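PDB 2HEU: sugar ABC transporter, sugar-binding protein, which probably captures a sugar outside the cell for import by an ABC transporter of Streptococcus pneumoniae, and is seen here without bound sugar. Local coordinates for residues 104-109 and 337-342; 319-324 and 330-335. All blocks are in the same frame, centred on the assembly; numbering follows the deposited sequence.

Contact 1. Residues 104-109 and 337-342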
loop_
_atom_site.group_PDB
_atom_site.type_symbol
_atom_site.label_atom_id
_atom_site.label_comp_id
_atom_site.label_asym_id
_atom_site.label_seq_id
_atom_site.Cartn_x
_atom_site.Cartn_y
_atom_site.Cartn_z
ATOM N N ARG A 104 -2.403 10.275 -18.391
ATOM C CA ARG A 104 -3.004 8.951 -18.312
ATOM C C ARG A 104 -3.133 8.432 -16.885
ATOM O O ARG A 104 -3.823 7.424 -16.704
ATOM C CB ARG A 104 -2.287 7.941 -19.202
ATOM C CG ARG A 104 -2.248 8.378 -20.662
ATOM C CD ARG A 104 -1.278 7.568 -21.447
ATOM N NE ARG A 104 -1.294 7.967 -22.861
ATOM C CZ ARG A 104 -0.453 7.513 -23.758
ATOM N NH1 ARG A 104 0.457 6.643 -23.374
ATOM N NH2 ARG A 104 -0.571 7.940 -25.038
ATOM N N VAL A 105 -2.481 9.107 -15.939
ATOM C CA VAL A 105 -2.661 8.722 -14.510
ATOM C C VAL A 105 -3.917 9.425 -14.010
ATOM O O VAL A 105 -4.108 10.611 -14.257
ATOM C CB VAL A 105 -1.455 9.146 -13.728
ATOM C CG1 VAL A 105 -1.642 8.770 -12.204
ATOM C CG2 VAL A 105 -0.175 8.460 -14.269
ATOM N N LYS A 106 -4.739 8.709 -13.279
ATOM C CA LYS A 106 -5.962 9.311 -12.680
ATOM C C LYS A 106 -5.759 10.622 -12.012
ATOM O O LYS A 106 -4.752 10.863 -11.320
ATOM C CB LYS A 106 -6.570 8.294 -11.717
ATOM C CG LYS A 106 -7.162 7.156 -12.529
ATOM C CD LYS A 106 -7.718 6.014 -11.719
ATOM C CE LYS A 106 -8.015 4.820 -12.646
ATOM N NZ LYS A 106 -8.307 3.552 -11.959
ATOM N N ASN A 107 -6.766 11.475 -12.184
ATOM C CA ASN A 107 -6.746 12.865 -11.703
ATOM C C ASN A 107 -6.185 12.924 -10.279
ATOM O O ASN A 107 -6.697 12.277 -9.371
ATOM C CB ASN A 107 -8.159 13.370 -11.666
ATOM C CG ASN A 107 -8.698 13.763 -12.976
ATOM O OD1 ASN A 107 -7.975 13.733 -13.970
ATOM N ND2 ASN A 107 -9.930 14.210 -12.995
ATOM N N GLY A 108 -5.191 13.789 -10.088
ATOM C CA GLY A 108 -4.747 14.115 -8.720
ATOM C C GLY A 108 -3.835 13.086 -8.079
ATOM O O GLY A 108 -3.231 13.392 -7.048
ATOM N N TYR A 109 -3.655 11.904 -8.676
ATOM C CA TYR A 109 -2.968 10.889 -7.939
ATOM C C TYR A 109 -1.446 11.019 -7.955
ATOM O O TYR A 109 -0.808 10.905 -6.920
ATOM C CB TYR A 109 -3.406 9.490 -8.376
ATOM C CG TYR A 109 -2.921 8.440 -7.390
ATOM C CD1 TYR A 109 -3.476 8.424 -6.108
ATOM C CD2 TYR A 109 -1.855 7.579 -7.587
ATOM C CE1 TYR A 109 -3.042 7.628 -5.121
ATOM C CE2 TYR A 109 -1.392 6.673 -6.595
ATOM C CZ TYR A 109 -2.020 6.721 -5.366
ATOM O OH TYR A 109 -1.485 5.925 -4.372
ATOM N N VAL A 337 -7.810 0.988 -18.428
ATOM C CA VAL A 337 -7.618 -0.423 -18.150
ATOM C C VAL A 337 -8.971 -1.007 -17.682
ATOM O O VAL A 337 -9.641 -0.401 -16.865
ATOM C CB VAL A 337 -6.534 -0.568 -17.067
ATOM C CG1 VAL A 337 -6.395 -1.989 -16.701
ATOM C CG2 VAL A 337 -5.232 0.013 -17.643
ATOM N N LYS A 338 -9.366 -2.173 -18.128
ATOM C CA LYS A 338 -10.536 -2.775 -17.563
ATOM C C LYS A 338 -10.186 -3.574 -16.326
ATOM O O LYS A 338 -9.577 -4.641 -16.403
ATOM C CB LYS A 338 -11.190 -3.679 -18.590
ATOM C CG LYS A 338 -12.611 -4.083 -18.290
ATOM C CD LYS A 338 -12.981 -5.349 -19.124
ATOM C CE LYS A 338 -14.350 -5.889 -18.835
ATOM N NZ LYS A 338 -14.470 -6.487 -17.506
ATOM N N GLN A 339 -10.683 -3.073 -15.188
ATOM C CA GLN A 339 -10.337 -3.706 -13.950
ATOM C C GLN A 339 -11.472 -4.618 -13.550
ATOM O O GLN A 339 -12.609 -4.615 -14.051
ATOM C CB GLN A 339 -9.990 -2.681 -12.854
ATOM C CG GLN A 339 -8.674 -1.904 -13.163
ATOM C CD GLN A 339 -8.301 -0.672 -12.259
ATOM O OE1 GLN A 339 -7.814 -0.726 -11.010
ATOM N NE2 GLN A 339 -8.478 0.522 -12.936
ATOM N N ALA A 340 -11.076 -5.456 -12.651
ATOM C CA ALA A 340 -11.850 -6.562 -12.176
ATOM C C ALA A 340 -13.224 -6.077 -11.694
ATOM O O ALA A 340 -13.319 -4.942 -11.131
ATOM C CB ALA A 340 -11.125 -7.291 -11.091
ATOM N N GLY A 341 -14.190 -6.953 -11.724
ATOM C CA GLY A 341 -15.507 -6.623 -11.374
ATOM C C GLY A 341 -15.812 -6.670 -9.919
ATOM O O GLY A 341 -15.001 -6.927 -9.071
ATOM N N GLU A 342 -17.103 -6.482 -9.682
ATOM C CA GLU A 342 -17.571 -6.239 -8.292
ATOM C C GLU A 342 -17.488 -7.503 -7.457
ATOM O O GLU A 342 -17.527 -7.402 -6.199
ATOM C CB GLU A 342 -18.960 -5.504 -8.217
ATOM C CG GLU A 342 -20.043 -6.269 -8.599
ATOM C CD GLU A 342 -21.247 -5.410 -8.985
ATOM O OE1 GLU A 342 -21.105 -4.276 -9.562
ATOM O OE2 GLU A 342 -22.334 -5.894 -8.701
#
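K106 and Q339 bring their side chains together from opposite directions. They belong to two loops of a solute-binding protein fold, and K106 opens the type II beta turn 106-109, in which G108 takes the positive-phi position. The contact is small, burying 56 Å² in all, and lies at the surface. Its close part is a single approach, 3.2 Å between K106 NZ and Q339 NE2. Both nitrogens are donors, so no hydrogen bond joins them, and the pair is best read as two groups drawn to a common third partner. That partner is T332: K106 NZ donates to its carbonyl O, while Q339 OE1 accepts from its N. With OE1 on T332 N, the amide places NE2 on the side of the ammonium group in the conformer described. K106 reaches this place because its CG lies beside the backbone N (chi1 -71°) and the chain beyond is extended, as is that of Q339, whose side chain is modelled in two conformations.

Elsewhere the two segments diverge. A340, G341 and E342 run on through solvent-exposed surface. On the other loop V105 and Y109 are buried against neighbouring parts of the fold, V105 on strand 122-123 and Y109 in an edge-to-face stack with F354. The turn that carries K106 is closed by its own backbone bond, with Y109 N 3.0 Å from K106 O.

Contact 2. Residues 319-324 and 330-335. With NA (sodium ion), chain E.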
loop_
_atom_site.group_PDB
_atom_site.type_symbol
_atom_site.label_atom_id
_atom_site.label_comp_id
_atom_site.label_asym_id
_atom_site.label_seq_id
_atom_site.Cartn_x
_atom_site.Cartn_y
_atom_site.Cartn_z
ATOM N N GLU A 319 -3.589 -0.808 -23.200
ATOM C CA GLU A 319 -3.460 -2.179 -23.588
ATOM C C GLU A 319 -2.143 -2.863 -23.141
ATOM O O GLU A 319 -2.007 -4.081 -23.171
ATOM C CB GLU A 319 -3.556 -2.213 -25.168
ATOM C CG GLU A 319 -2.427 -1.491 -25.960
ATOM C CD GLU A 319 -2.546 0.025 -26.091
ATOM O OE1 GLU A 319 -3.489 0.628 -25.546
ATOM O OE2 GLU A 319 -1.810 0.604 -26.942
ATOM N N VAL A 320 -1.206 -2.042 -22.748
ATOM C CA VAL A 320 0.049 -2.570 -22.156
ATOM C C VAL A 320 -0.122 -2.786 -20.636
ATOM O O VAL A 320 0.093 -3.907 -20.174
ATOM C CB VAL A 320 1.254 -1.629 -22.405
ATOM C CG1 VAL A 320 2.487 -2.164 -21.813
ATOM C CG2 VAL A 320 1.430 -1.435 -23.962
ATOM N N MET A 321 -0.610 -1.777 -19.965
ATOM C CA MET A 321 -0.922 -1.875 -18.552
ATOM C C MET A 321 -1.853 -3.041 -18.311
ATOM O O MET A 321 -1.740 -3.756 -17.297
ATOM C CB MET A 321 -1.410 -0.546 -17.999
ATOM C CG MET A 321 -1.689 -0.592 -16.488
ATOM S SD MET A 321 -0.064 -0.696 -15.627
ATOM C CE MET A 321 -0.515 -1.780 -14.424
ATOM N N GLN A 322 -2.827 -3.291 -19.236
ATOM C CA GLN A 322 -3.726 -4.399 -19.055
ATOM C C GLN A 322 -3.004 -5.739 -18.839
ATOM O O GLN A 322 -3.463 -6.583 -18.059
ATOM C CB GLN A 322 -4.640 -4.549 -20.267
ATOM C CG GLN A 322 -5.848 -5.480 -20.074
ATOM C CD GLN A 322 -6.908 -4.874 -19.217
ATOM O OE1 GLN A 322 -7.285 -5.410 -18.090
ATOM N NE2 GLN A 322 -7.372 -3.761 -19.621
ATOM N N LYS A 323 -1.898 -5.945 -19.582
ATOM C CA LYS A 323 -1.207 -7.169 -19.484
ATOM C C LYS A 323 -0.687 -7.377 -18.071
ATOM O O LYS A 323 -0.777 -8.484 -17.560
ATOM C CB LYS A 323 -0.032 -7.213 -20.464
ATOM C CG LYS A 323 -0.437 -7.533 -21.870
ATOM C CD LYS A 323 0.733 -7.994 -22.728
ATOM C CE LYS A 323 0.230 -8.174 -24.187
ATOM N NZ LYS A 323 1.291 -8.929 -24.949
ATOM N N TYR A 324 -0.100 -6.341 -17.497
ATOM C CA TYR A 324 0.396 -6.420 -16.127
ATOM C C TYR A 324 -0.738 -6.593 -15.133
ATOM O O TYR A 324 -0.710 -7.462 -14.263
ATOM C CB TYR A 324 1.191 -5.115 -15.804
ATOM C CG TYR A 324 1.810 -5.119 -14.448
ATOM C CD1 TYR A 324 3.119 -5.460 -14.250
ATOM C CD2 TYR A 324 1.063 -4.679 -13.326
ATOM C CE1 TYR A 324 3.702 -5.384 -12.951
ATOM C CE2 TYR A 324 1.627 -4.650 -12.120
ATOM C CZ TYR A 324 2.898 -5.038 -11.891
ATOM O OH TYR A 324 3.477 -4.967 -10.627
ATOM N N SER A 330 -3.313 -5.696 -8.537
ATOM C CA SER A 330 -3.360 -4.508 -7.752
ATOM C C SER A 330 -4.085 -3.398 -8.503
ATOM O O SER A 330 -3.959 -3.347 -9.743
ATOM C CB SER A 330 -1.983 -3.977 -7.375
ATOM O OG SER A 330 -1.252 -4.834 -6.595
ATOM N N PRO A 331 -4.811 -2.529 -7.823
ATOM C CA PRO A 331 -5.502 -1.465 -8.566
ATOM C C PRO A 331 -4.510 -0.609 -9.332
ATOM O O PRO A 331 -3.385 -0.328 -8.859
ATOM C CB PRO A 331 -6.260 -0.688 -7.438
ATOM C CG PRO A 331 -5.453 -0.948 -6.266
ATOM C CD PRO A 331 -4.964 -2.381 -6.366
ATOM N N THR A 332 -4.940 -0.183 -10.489
ATOM C CA THR A 332 -4.172 0.633 -11.369
ATOM C C THR A 332 -4.690 2.041 -11.517
ATOM O O THR A 332 -5.916 2.259 -11.703
ATOM C CB THR A 332 -3.928 -0.047 -12.753
ATOM O OG1 THR A 332 -3.151 0.850 -13.588
ATOM C CG2 THR A 332 -5.173 -0.321 -13.488
ATOM N N ALA A 333 -3.787 3.026 -11.529
ATOM C CA ALA A 333 -4.133 4.367 -11.744
ATOM C C ALA A 333 -4.179 4.752 -13.222
ATOM O O ALA A 333 -4.429 5.918 -13.573
ATOM C CB ALA A 333 -3.153 5.327 -11.025
ATOM N N ILE A 334 -3.904 3.824 -14.108
ATOM C CA ILE A 334 -3.821 4.128 -15.548
ATOM C C ILE A 334 -5.209 4.091 -16.182
ATOM O O ILE A 334 -5.948 3.095 -16.079
ATOM C CB ILE A 334 -2.880 3.148 -16.203
ATOM C CG1 ILE A 334 -1.434 3.317 -15.651
ATOM C CG2 ILE A 334 -2.901 3.314 -17.762
ATOM C CD1 ILE A 334 -0.817 4.662 -15.746
ATOM N N GLU A 335 -5.569 5.169 -16.836
ATOM C CA GLU A 335 -6.842 5.330 -17.447
ATOM C C GLU A 335 -6.996 4.280 -18.519
ATOM O O GLU A 335 -6.065 3.919 -19.254
ATOM C CB GLU A 335 -7.024 6.797 -17.878
ATOM C CG GLU A 335 -7.027 7.818 -16.671
ATOM C CD GLU A 335 -6.949 9.264 -17.064
ATOM O OE1 GLU A 335 -6.671 9.530 -18.272
ATOM O OE2 GLU A 335 -7.219 10.169 -16.236
HETATM NA NA NA E . -6.507 11.970 -17.599
HETATM O O HOH W 1 -5.832 12.542 -15.357
HETATM O O HOH W 2 -6.350 12.151 -19.922
HETATM O O HOH W 3 -6.120 14.296 -17.735
#
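M321 is the residue of helix segment 319-324 that meets loop segment 330-335, packing on T332 and I334 in a buried contact. One residue before it, V320 turns to the other flank of the helix, where it packs on Y314 and on I37 of helix 31-44; its carbonyl accepts a bond within the helix, K323 N lying 2.9 Å from V320 O. M321 itself leaves the helix with CG anti to the backbone N (chi1 -177°) and then bends at chi2 (71°), which lays the thioether alongside T332 instead of driving it straight at the loop. Its CG sits 3.9 Å from I334 CB. The same M321 CG is 3.6 Å from T332 OG1, and the methyl CE of M321 comes back to 3.8 Å from that hydroxyl oxygen. M321 and T332 run alongside one another in opposing directions, while M321 crosses I334 at a slant, its CB near I334 CG2. Further on, K323 forms a salt bridge with D40, and Y324 packs against helix 31-44.

The hydroxyl that M321 covers is not left without polar partners. T332 OG1 bonds to the carbonyl of F124 and accepts from I334 N at 3.1 Å, with an N-H...O angle of 166°. Together the two bonds hold the threonine hydroxyl in place, and the turn brings T332 and I334 together on the face turned to M321. Just after I334, E335 grips a sodium ion with both carboxylate oxygens, OE1 at 2.5 Å and OE2 at 2.4 Å; three waters and the carbonyl O of K103 bring the coordination to six oxygen atoms. The arrangement is thus an ST turn packed under a helix and leading straight into a bidentate carboxylate metal site.

From the N terminus the chain first reaches 104-109, in the loop between helix 82-89 and strand 122-123. Much later, helix 318-328 supplies 319-324, and the chain folds back at once so that 330-335 closes the short loop of contact 2. A little further, 337-342 returns to 104-109 and closes contact 1, a loop spanning 227 intervening residues. Contact 2 is therefore nested inside contact 1, with centres 8 Å apart. Segment 330-335 lies between the partners: its A333 O is 2.8 Å from K106 N, and E335 and R104 also share a backbone bond. Together the contacts join helix 318-328 to the loop preceding strand 122-123.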